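Local coordinates for HD domain protein (Enterococcus faecalis, PDB 4LRL) that probably hydrolyses deoxyribonucleoside triphosphates as an HD-domain phosphohydrolase, and binds dGTP and dTTP in a tetramer under allosteric control, at residues E63-K71 / E316-V324; A131-G139 / H153-I161. All blocks are in the same frame, centred on the assembly; numbering follows the deposited sequence.

Contact 1 of 2, residues E63-K71 / E316-V324; sequences EVQRLRRIK and EYLKLDDGV. With DGT (2'-deoxyguanosine-5'-triphosphate), chain O.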
loop_
_atom_site.group_PDB
_atom_site.type_symbol
_atom_site.label_atom_id
_atom_site.label_comp_id
_atom_site.label_asym_id
_atom_site.label_seq_id
_atom_site.Cartn_x
_atom_site.Cartn_y
_atom_site.Cartn_z
ATOM N N GLU C 63 -7.686 -22.523 -26.037
ATOM C CA GLU C 63 -8.023 -23.131 -24.761
ATOM C C GLU C 63 -7.569 -22.287 -23.566
ATOM O O GLU C 63 -8.175 -22.348 -22.500
ATOM C CB GLU C 63 -7.425 -24.538 -24.671
ATOM C CG GLU C 63 -8.007 -25.551 -25.655
ATOM C CD GLU C 63 -7.413 -25.435 -27.054
ATOM O OE1 GLU C 63 -6.334 -24.812 -27.196
ATOM O OE2 GLU C 63 -8.025 -25.968 -28.012
ATOM N N VAL C 64 -6.497 -21.519 -23.740
ATOM C CA VAL C 64 -6.020 -20.614 -22.702
ATOM C C VAL C 64 -6.850 -19.324 -22.726
ATOM O O VAL C 64 -7.207 -18.802 -21.677
ATOM C CB VAL C 64 -4.507 -20.321 -22.841
ATOM C CG1 VAL C 64 -4.045 -19.250 -21.850
ATOM C CG2 VAL C 64 -3.697 -21.597 -22.614
ATOM N N GLN C 65 -7.178 -18.842 -23.921
ATOM C CA GLN C 65 -7.943 -17.611 -24.077
ATOM C C GLN C 65 -9.314 -17.650 -23.404
ATOM O O GLN C 65 -9.792 -16.622 -22.915
ATOM C CB GLN C 65 -8.116 -17.254 -25.555
ATOM C CG GLN C 65 -6.845 -16.738 -26.208
ATOM C CD GLN C 65 -6.332 -15.448 -25.585
ATOM O OE1 GLN C 65 -7.071 -14.474 -25.449
ATOM N NE2 GLN C 65 -5.053 -15.433 -25.229
ATOM N N ARG C 66 -9.941 -18.826 -23.379
ATOM C CA ARG C 66 -11.295 -18.936 -22.845
ATOM C C ARG C 66 -11.313 -18.827 -21.315
ATOM O O ARG C 66 -12.359 -18.583 -20.708
ATOM C CB ARG C 66 -12.001 -20.205 -23.353
ATOM C CG ARG C 66 -11.390 -21.509 -22.912
ATOM C CD ARG C 66 -12.468 -22.541 -22.619
ATOM N NE ARG C 66 -12.016 -23.398 -21.530
ATOM C CZ ARG C 66 -12.794 -24.096 -20.706
ATOM N NH1 ARG C 66 -12.208 -24.814 -19.759
ATOM N NH2 ARG C 66 -14.128 -24.091 -20.814
ATOM N N LEU C 67 -10.141 -18.974 -20.703
ATOM C CA LEU C 67 -9.996 -18.724 -19.277
ATOM C C LEU C 67 -10.281 -17.256 -18.904
ATOM O O LEU C 67 -10.533 -16.963 -17.748
ATOM C CB LEU C 67 -8.622 -19.184 -18.776
ATOM C CG LEU C 67 -8.257 -20.662 -18.967
ATOM C CD1 LEU C 67 -6.891 -21.002 -18.344
ATOM C CD2 LEU C 67 -9.350 -21.615 -18.441
ATOM N N ARG C 68 -10.261 -16.343 -19.875
ATOM C CA ARG C 68 -10.708 -14.959 -19.636
ATOM C C ARG C 68 -12.171 -14.901 -19.249
ATOM O O ARG C 68 -12.586 -14.020 -18.498
ATOM C CB ARG C 68 -10.509 -14.082 -20.869
ATOM C CG ARG C 68 -9.068 -13.768 -21.197
ATOM C CD ARG C 68 -9.000 -13.220 -22.611
ATOM N NE ARG C 68 -7.665 -12.792 -23.011
ATOM C CZ ARG C 68 -7.119 -11.623 -22.698
ATOM N NH1 ARG C 68 -7.781 -10.756 -21.941
ATOM N NH2 ARG C 68 -5.897 -11.326 -23.134
ATOM N N ARG C 69 -12.946 -15.846 -19.777
ATOM C CA ARG C 69 -14.393 -15.868 -19.605
ATOM C C ARG C 69 -14.837 -16.709 -18.399
ATOM O O ARG C 69 -16.011 -17.075 -18.278
ATOM C CB ARG C 69 -15.057 -16.334 -20.906
ATOM C CG ARG C 69 -14.722 -15.436 -22.094
ATOM C CD ARG C 69 -15.529 -15.753 -23.342
ATOM N NE ARG C 69 -15.230 -17.072 -23.895
ATOM C CZ ARG C 69 -14.191 -17.349 -24.677
ATOM N NH1 ARG C 69 -13.317 -16.406 -25.018
ATOM N NH2 ARG C 69 -14.024 -18.586 -25.120
ATOM N N ILE C 70 -13.897 -17.004 -17.502
ATOM C CA ILE C 70 -14.202 -17.808 -16.324
ATOM C C ILE C 70 -13.596 -17.158 -15.088
ATOM O O ILE C 70 -12.375 -16.963 -15.011
ATOM C CB ILE C 70 -13.709 -19.273 -16.484
ATOM C CG1 ILE C 70 -14.396 -19.947 -17.681
ATOM C CG2 ILE C 70 -13.968 -20.069 -15.214
ATOM C CD1 ILE C 70 -13.878 -21.349 -18.001
ATOM N N LYS C 71 -14.451 -16.803 -14.131
ATOM C CA LYS C 71 -14.002 -16.151 -12.898
ATOM C C LYS C 71 -13.169 -17.105 -12.081
ATOM O O LYS C 71 -13.472 -18.296 -12.012
ATOM C CB LYS C 71 -15.175 -15.660 -12.056
ATOM C CG LYS C 71 -15.784 -14.330 -12.512
ATOM C CD LYS C 71 -16.869 -13.856 -11.530
ATOM C CE LYS C 71 -18.160 -14.690 -11.628
ATOM N NZ LYS C 71 -18.757 -14.812 -13.022
ATOM N N GLU C 316 -17.395 -29.898 -26.550
ATOM C CA GLU C 316 -18.616 -29.411 -25.912
ATOM C C GLU C 316 -18.317 -28.753 -24.578
ATOM O O GLU C 316 -18.956 -27.759 -24.199
ATOM C CB GLU C 316 -19.624 -30.547 -25.736
ATOM C CG GLU C 316 -20.439 -30.829 -27.000
ATOM C CD GLU C 316 -21.013 -32.233 -27.045
ATOM O OE1 GLU C 316 -20.766 -33.017 -26.105
ATOM O OE2 GLU C 316 -21.712 -32.555 -28.030
ATOM N N TYR C 317 -17.344 -29.311 -23.868
ATOM C CA TYR C 317 -16.915 -28.757 -22.592
ATOM C C TYR C 317 -16.239 -27.395 -22.772
ATOM O O TYR C 317 -16.567 -26.445 -22.072
ATOM C CB TYR C 317 -15.982 -29.732 -21.880
ATOM C CG TYR C 317 -15.522 -29.278 -20.511
ATOM C CD1 TYR C 317 -16.273 -29.553 -19.372
ATOM C CD2 TYR C 317 -14.310 -28.596 -20.356
ATOM C CE1 TYR C 317 -15.839 -29.139 -18.113
ATOM C CE2 TYR C 317 -13.860 -28.196 -19.110
ATOM C CZ TYR C 317 -14.623 -28.465 -17.995
ATOM O OH TYR C 317 -14.161 -28.064 -16.765
ATOM N N LEU C 318 -15.318 -27.325 -23.738
ATOM C CA LEU C 318 -14.534 -26.120 -24.026
ATOM C C LEU C 318 -15.373 -24.898 -24.410
ATOM O O LEU C 318 -14.895 -23.764 -24.349
ATOM C CB LEU C 318 -13.507 -26.405 -25.121
ATOM C CG LEU C 318 -12.326 -27.318 -24.772
ATOM C CD1 LEU C 318 -11.598 -27.747 -26.035
ATOM C CD2 LEU C 318 -11.363 -26.634 -23.797
ATOM N N LYS C 319 -16.616 -25.135 -24.807
ATOM C CA LYS C 319 -17.508 -24.058 -25.208
ATOM C C LYS C 319 -18.099 -23.380 -23.989
ATOM O O LYS C 319 -18.716 -22.320 -24.109
ATOM C CB LYS C 319 -18.647 -24.600 -26.079
ATOM C CG LYS C 319 -18.274 -24.850 -27.536
ATOM C CD LYS C 319 -19.417 -25.525 -28.260
ATOM C CE LYS C 319 -19.126 -25.697 -29.747
ATOM N NZ LYS C 319 -20.044 -26.719 -30.339
ATOM N N LEU C 320 -17.927 -24.005 -22.826
ATOM C CA LEU C 320 -18.547 -23.526 -21.600
ATOM C C LEU C 320 -17.724 -22.473 -20.869
ATOM O O LEU C 320 -16.506 -22.609 -20.745
ATOM C CB LEU C 320 -18.815 -24.686 -20.653
ATOM C CG LEU C 320 -19.923 -25.677 -20.986
ATOM C CD1 LEU C 320 -20.011 -26.651 -19.834
ATOM C CD2 LEU C 320 -21.269 -24.983 -21.219
ATOM N N ASP C 321 -18.412 -21.433 -20.392
ATOM C CA ASP C 321 -17.826 -20.371 -19.559
ATOM C C ASP C 321 -18.918 -19.737 -18.686
ATOM O O ASP C 321 -20.066 -20.154 -18.763
ATOM C CB ASP C 321 -17.113 -19.325 -20.424
ATOM C CG ASP C 321 -18.025 -18.688 -21.467
ATOM O OD1 ASP C 321 -17.584 -18.541 -22.627
ATOM O OD2 ASP C 321 -19.176 -18.333 -21.132
ATOM N N ASP C 322 -18.574 -18.740 -17.863
ATOM C CA ASP C 322 -19.561 -18.123 -16.956
ATOM C C ASP C 322 -20.732 -17.451 -17.700
ATOM O O ASP C 322 -21.878 -17.482 -17.240
ATOM C CB ASP C 322 -18.895 -17.111 -16.005
ATOM C CG ASP C 322 -17.793 -17.731 -15.143
ATOM O OD1 ASP C 322 -17.062 -16.967 -14.484
ATOM O OD2 ASP C 322 -17.650 -18.970 -15.111
ATOM N N GLY C 323 -20.432 -16.846 -18.844
ATOM C CA GLY C 323 -21.426 -16.153 -19.633
ATOM C C GLY C 323 -22.472 -17.061 -20.254
ATOM O O GLY C 323 -23.611 -16.646 -20.472
ATOM N N VAL C 324 -22.083 -18.295 -20.555
ATOM C CA VAL C 324 -23.024 -19.280 -21.062
ATOM C C VAL C 324 -24.083 -19.562 -19.999
ATOM O O VAL C 324 -25.283 -19.480 -20.278
ATOM C CB VAL C 324 -22.313 -20.591 -21.524
ATOM C CG1 VAL C 324 -23.324 -21.710 -21.749
ATOM C CG2 VAL C 324 -21.509 -20.344 -22.807
HETATM P PG DGT O . 2.688 -8.437 -32.060
HETATM O O1G DGT O . 2.444 -9.023 -33.436
HETATM O O2G DGT O . 2.752 -9.453 -30.942
HETATM O O3G DGT O . 3.802 -7.408 -32.046
HETATM O O3B DGT O . 1.328 -7.624 -31.755
HETATM P PB DGT O . 1.290 -6.414 -30.691
HETATM O O1B DGT O . 2.447 -6.551 -29.736
HETATM O O2B DGT O . 1.106 -5.123 -31.458
HETATM O O3A DGT O . -0.109 -6.688 -29.925
HETATM P PA DGT O . -0.442 -8.011 -29.069
HETATM O O1A DGT O . 0.742 -8.922 -28.972
HETATM O O2A DGT O . -1.749 -8.577 -29.564
HETATM O "O5'" DGT O . -0.697 -7.379 -27.610
HETATM C "C5'" DGT O . 0.162 -6.358 -27.096
HETATM C "C4'" DGT O . -0.211 -6.019 -25.659
HETATM O "O4'" DGT O . -1.323 -6.806 -25.232
HETATM C "C3'" DGT O . 0.937 -6.334 -24.711
HETATM O "O3'" DGT O . 1.177 -5.193 -23.869
HETATM C "C2'" DGT O . 0.477 -7.523 -23.884
HETATM C "C1'" DGT O . -1.036 -7.393 -23.961
HETATM N N9 DGT O . -1.788 -8.666 -23.812
HETATM C C8 DGT O . -2.655 -8.929 -22.821
HETATM N N7 DGT O . -3.207 -10.158 -22.951
HETATM C C5 DGT O . -2.684 -10.701 -24.056
HETATM C C6 DGT O . -2.837 -11.984 -24.768
HETATM O O6 DGT O . -3.624 -12.851 -24.330
HETATM N N1 DGT O . -2.115 -12.168 -25.883
HETATM C C2 DGT O . -1.268 -11.233 -26.368
HETATM N N2 DGT O . -0.574 -11.493 -27.498
HETATM N N3 DGT O . -1.082 -10.028 -25.762
HETATM C C4 DGT O . -1.750 -9.718 -24.623
HETATM O O HOH W 1 -17.955 -15.440 -19.083
HETATM O O HOH W 2 -16.289 -19.335 -12.583
#
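Lys71 grips Asp322 twice, and through the same oxygen. Its backbone N donates a nearly straight bond (N-H...O 169°) to Asp322 OD1 at 2.6 Å, and its ammonium NZ reaches OD1 at 3.1 Å from the opposite face of the carboxylate. The lysine chain runs out extended and then doubles back (chi3 -73°, chi4 -53°), which carries NZ over the group its own backbone already holds. Two residues before Lys71, Arg69 O accepts from Asp322 N, so one carboxylate oxygen and the backbone N of Asp322 are both engaged by 69-71, and this end is tight. Asp321 divides its carboxylate: OD2 caps the following helix by accepting from Val324 N, while OD1 is met from above its plane by Arg69 NE at 3.1 Å, in a salt bridge lying in the guanidinium plane. The more open side is looser, and there a water accepts from Gly323 N and donates to Arg69 O. Arg66, its CG set between backbone N and carbonyl carbon, brings NH2 to 2.8 Å from Leu320 O, near the guanidinium plane. Leu318 CD2 lies over one face of that group and also touches Glu63 CG; Ile70 CD1 lies over the other. The contact thus joins the end of helix 62-65, whose Gln65 and the nearby Arg68 donate to O6 of a dGTP also bound by Arg350 and Lys354 of the second subunit, to the N-capped start of helix 322-332 in the HD associated region. Leu348 O of the second subunit binds Arg69 NH1. Helix 87-108 packs against Val64, Leu67 and Ile70, helix 305-308 against Tyr317 and Leu320, and helix 153-162 against Glu63 and Leu318.

Contact 2 of 2, residues A131-G139 / H153-I161; sequences ALLHDVGHG and HEAITVQII. With NI (nickel (II) ion), chain N.
Thr157 meets Gly137 where the two segments come nearest, their CA atoms 3.8 Å apart, with no glycine side chain between the loop and the helix. From there the threonine can be followed outward. Its CB lies 3.9 Å from Gly137 N. At CB the side chain forks: OG1 stands beside its own backbone N (chi1 -64°), turned back along the helix, and donates to His153 O at 2.8 Å, on the opposite face of that carbonyl from the helical bond of Thr157 N. The same OG1 accepts from Gly137 N at 2.9 Å, though weakly, the bond being bent to 129°. The other branch, CG2, ends against Leu133 O at 3.5 Å and the methyl CG1 of Val136 at 3.8 Å. The loop that packs here carries the His-Asp pair that gives the HD domain its name. His134 NE2 and Asp135 OD2 each bind the nickel at 2.2 Å, with His90, Asp207 and two waters completing the site, and a bond from His134 ND1 to Ala131 O sets the imidazole. Two overlapping type I turns, Leu133 to Val136 and Asp135 to His138, fold the backbone from the metal toward helix 153-162. There the rings of His138 and His153 form an offset stack, planes 16° apart, though its exact spacing is doubtful; Ser142 holds the ND1 of the first and Glu146 that of the second. Val136 CG1 and Ile160 CD1 meet tip to tip, while Leu133 crosses Ile161 beside helices 167-175 and 179-187.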
loop_
_atom_site.group_PDB
_atom_site.type_symbol
_atom_site.label_atom_id
_atom_site.label_comp_id
_atom_site.label_asym_id
_atom_site.label_seq_id
_atom_site.Cartn_x
_atom_site.Cartn_y
_atom_site.Cartn_z
ATOM N N ALA C 131 3.195 -24.666 -15.748
ATOM C CA ALA C 131 2.723 -23.541 -14.941
ATOM C C ALA C 131 1.590 -22.776 -15.631
ATOM O O ALA C 131 0.584 -22.447 -15.014
ATOM C CB ALA C 131 3.861 -22.607 -14.626
ATOM N N LEU C 132 1.757 -22.506 -16.921
ATOM C CA LEU C 132 0.752 -21.792 -17.678
ATOM C C LEU C 132 -0.551 -22.589 -17.830
ATOM O O LEU C 132 -1.660 -22.026 -17.781
ATOM C CB LEU C 132 1.311 -21.409 -19.046
ATOM C CG LEU C 132 0.414 -20.501 -19.888
ATOM C CD1 LEU C 132 0.155 -19.168 -19.152
ATOM C CD2 LEU C 132 1.035 -20.283 -21.250
ATOM N N LEU C 133 -0.414 -23.898 -18.006
ATOM C CA LEU C 133 -1.544 -24.745 -18.374
ATOM C C LEU C 133 -2.195 -25.438 -17.188
ATOM O O LEU C 133 -3.162 -26.182 -17.380
ATOM C CB LEU C 133 -1.100 -25.798 -19.396
ATOM C CG LEU C 133 -0.596 -25.312 -20.756
ATOM C CD1 LEU C 133 0.044 -26.468 -21.499
ATOM C CD2 LEU C 133 -1.728 -24.675 -21.568
ATOM N N HIS C 134 -1.691 -25.194 -15.976
ATOM C CA HIS C 134 -2.105 -25.990 -14.800
ATOM C C HIS C 134 -3.623 -26.011 -14.543
ATOM O O HIS C 134 -4.145 -26.971 -14.011
ATOM C CB HIS C 134 -1.326 -25.586 -13.528
ATOM C CG HIS C 134 -1.815 -24.317 -12.889
ATOM N ND1 HIS C 134 -1.701 -23.078 -13.491
ATOM C CD2 HIS C 134 -2.423 -24.099 -11.696
ATOM C CE1 HIS C 134 -2.222 -22.156 -12.701
ATOM N NE2 HIS C 134 -2.670 -22.747 -11.607
ATOM N N ASP C 135 -4.317 -24.957 -14.949
ATOM C CA ASP C 135 -5.740 -24.795 -14.649
ATOM C C ASP C 135 -6.598 -24.777 -15.905
ATOM O O ASP C 135 -7.772 -24.404 -15.843
ATOM C CB ASP C 135 -5.965 -23.484 -13.894
ATOM C CG ASP C 135 -5.672 -23.595 -12.410
ATOM O OD1 ASP C 135 -5.595 -24.723 -11.857
ATOM O OD2 ASP C 135 -5.518 -22.524 -11.788
ATOM N N VAL C 136 -6.022 -25.174 -17.035
ATOM C CA VAL C 136 -6.703 -25.069 -18.321
ATOM C C VAL C 136 -7.992 -25.917 -18.396
ATOM O O VAL C 136 -8.891 -25.596 -19.149
ATOM C CB VAL C 136 -5.723 -25.339 -19.506
ATOM C CG1 VAL C 136 -5.563 -26.828 -19.778
ATOM C CG2 VAL C 136 -6.166 -24.604 -20.750
ATOM N N GLY C 137 -8.082 -26.970 -17.587
ATOM C CA GLY C 137 -9.251 -27.852 -17.593
ATOM C C GLY C 137 -10.420 -27.406 -16.723
ATOM O O GLY C 137 -11.446 -28.082 -16.670
ATOM N N HIS C 138 -10.263 -26.283 -16.023
ATOM C CA HIS C 138 -11.351 -25.716 -15.230
ATOM C C HIS C 138 -12.442 -25.161 -16.141
ATOM O O HIS C 138 -12.144 -24.455 -17.108
ATOM C CB HIS C 138 -10.847 -24.572 -14.359
ATOM C CG HIS C 138 -10.160 -25.004 -13.100
ATOM N ND1 HIS C 138 -10.831 -25.589 -12.046
ATOM C CD2 HIS C 138 -8.872 -24.876 -12.701
ATOM C CE1 HIS C 138 -9.981 -25.823 -11.061
ATOM N NE2 HIS C 138 -8.785 -25.399 -11.433
ATOM N N GLY C 139 -13.697 -25.482 -15.827
ATOM C CA GLY C 139 -14.846 -24.885 -16.502
ATOM C C GLY C 139 -15.491 -23.856 -15.589
ATOM O O GLY C 139 -14.934 -23.539 -14.541
ATOM N N HIS C 153 -11.533 -31.538 -13.338
ATOM C CA HIS C 153 -10.771 -30.532 -14.077
ATOM C C HIS C 153 -9.320 -30.957 -14.367
ATOM O O HIS C 153 -8.763 -30.608 -15.417
ATOM C CB HIS C 153 -10.844 -29.163 -13.390
ATOM C CG HIS C 153 -10.119 -29.096 -12.082
ATOM N ND1 HIS C 153 -10.698 -29.467 -10.886
ATOM C CD2 HIS C 153 -8.861 -28.694 -11.781
ATOM C CE1 HIS C 153 -9.828 -29.298 -9.905
ATOM N NE2 HIS C 153 -8.706 -28.828 -10.423
ATOM N N GLU C 154 -8.719 -31.710 -13.445
ATOM C CA GLU C 154 -7.400 -32.282 -13.697
ATOM C C GLU C 154 -7.443 -33.267 -14.877
ATOM O O GLU C 154 -6.616 -33.176 -15.788
ATOM C CB GLU C 154 -6.800 -32.934 -12.448
ATOM C CG GLU C 154 -5.412 -33.517 -12.732
ATOM C CD GLU C 154 -4.659 -33.980 -11.503
ATOM O OE1 GLU C 154 -4.219 -33.112 -10.709
ATOM O OE2 GLU C 154 -4.482 -35.211 -11.361
ATOM N N ALA C 155 -8.415 -34.182 -14.876
ATOM C CA ALA C 155 -8.597 -35.088 -16.012
ATOM C C ALA C 155 -8.740 -34.309 -17.326
ATOM O O ALA C 155 -8.125 -34.660 -18.327
ATOM C CB ALA C 155 -9.796 -36.018 -15.796
ATOM N N ILE C 156 -9.531 -33.241 -17.303
ATOM C CA ILE C 156 -9.771 -32.427 -18.494
ATOM C C ILE C 156 -8.535 -31.644 -18.933
ATOM O O ILE C 156 -8.258 -31.543 -20.129
ATOM C CB ILE C 156 -10.991 -31.513 -18.310
ATOM C CG1 ILE C 156 -12.257 -32.374 -18.258
ATOM C CG2 ILE C 156 -11.084 -30.495 -19.442
ATOM C CD1 ILE C 156 -13.379 -31.773 -17.452
ATOM N N THR C 157 -7.794 -31.110 -17.965
ATOM C CA THR C 157 -6.512 -30.477 -18.231
ATOM C C THR C 157 -5.600 -31.419 -19.015
ATOM O O THR C 157 -5.055 -31.030 -20.049
ATOM C CB THR C 157 -5.811 -30.038 -16.927
ATOM O OG1 THR C 157 -6.605 -29.044 -16.283
ATOM C CG2 THR C 157 -4.441 -29.444 -17.216
ATOM N N VAL C 158 -5.454 -32.652 -18.522
ATOM C CA VAL C 158 -4.610 -33.654 -19.164
ATOM C C VAL C 158 -5.129 -33.944 -20.567
ATOM O O VAL C 158 -4.345 -34.044 -21.512
ATOM C CB VAL C 158 -4.518 -34.959 -18.318
ATOM C CG1 VAL C 158 -3.852 -36.098 -19.108
ATOM C CG2 VAL C 158 -3.778 -34.690 -17.014
ATOM N N GLN C 159 -6.449 -34.063 -20.692
ATOM C CA GLN C 159 -7.103 -34.223 -21.991
ATOM C C GLN C 159 -6.724 -33.112 -22.971
ATOM O O GLN C 159 -6.373 -33.391 -24.112
ATOM C CB GLN C 159 -8.624 -34.240 -21.835
ATOM C CG GLN C 159 -9.224 -35.563 -21.416
ATOM C CD GLN C 159 -10.743 -35.516 -21.393
ATOM O OE1 GLN C 159 -11.377 -34.920 -22.268
ATOM N NE2 GLN C 159 -11.337 -36.148 -20.385
ATOM N N ILE C 160 -6.799 -31.860 -22.521
ATOM C CA ILE C 160 -6.532 -30.708 -23.384
ATOM C C ILE C 160 -5.078 -30.716 -23.863
ATOM O O ILE C 160 -4.765 -30.332 -24.998
ATOM C CB ILE C 160 -6.852 -29.384 -22.655
ATOM C CG1 ILE C 160 -8.363 -29.265 -22.416
ATOM C CG2 ILE C 160 -6.318 -28.174 -23.442
ATOM C CD1 ILE C 160 -8.728 -28.327 -21.301
ATOM N N ILE C 161 -4.202 -31.172 -22.984
ATOM C CA ILE C 161 -2.788 -31.225 -23.273
ATOM C C ILE C 161 -2.479 -32.366 -24.229
ATOM O O ILE C 161 -1.657 -32.212 -25.128
ATOM C CB ILE C 161 -1.963 -31.366 -21.976
ATOM C CG1 ILE C 161 -2.017 -30.060 -21.178
ATOM C CG2 ILE C 161 -0.515 -31.770 -22.286
ATOM C CD1 ILE C 161 -1.516 -30.180 -19.755
HETATM NI NI NI N . -4.153 -22.319 -10.025
HETATM O O HOH W 3 -5.066 -24.022 -9.101
HETATM O O HOH W 4 -6.184 -21.656 -8.895
#

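Both contacts are buried, yet they solve different problems. Contact 2 lies within the HD domain and is nested inside the loop closed by contact 1; it fastens the metal-bearing loop with a threonine hydroxyl, stacked imidazoles and aliphatic side chains, and no other chain touches it. Contact 1 joins residues far apart in sequence, relies on salt bridges and backbone hydrogen bonds, with a bridging water, and reaches both the second subunit and a bound dGTP. The two meet directly: Tyr317 OH probably hydrogen-bonds to Gly137 O at 2.7 Å, Leu318 of helix 314-318 packs on Ile160, and Arg66 NH1 lies 2.7 Å from His138 O.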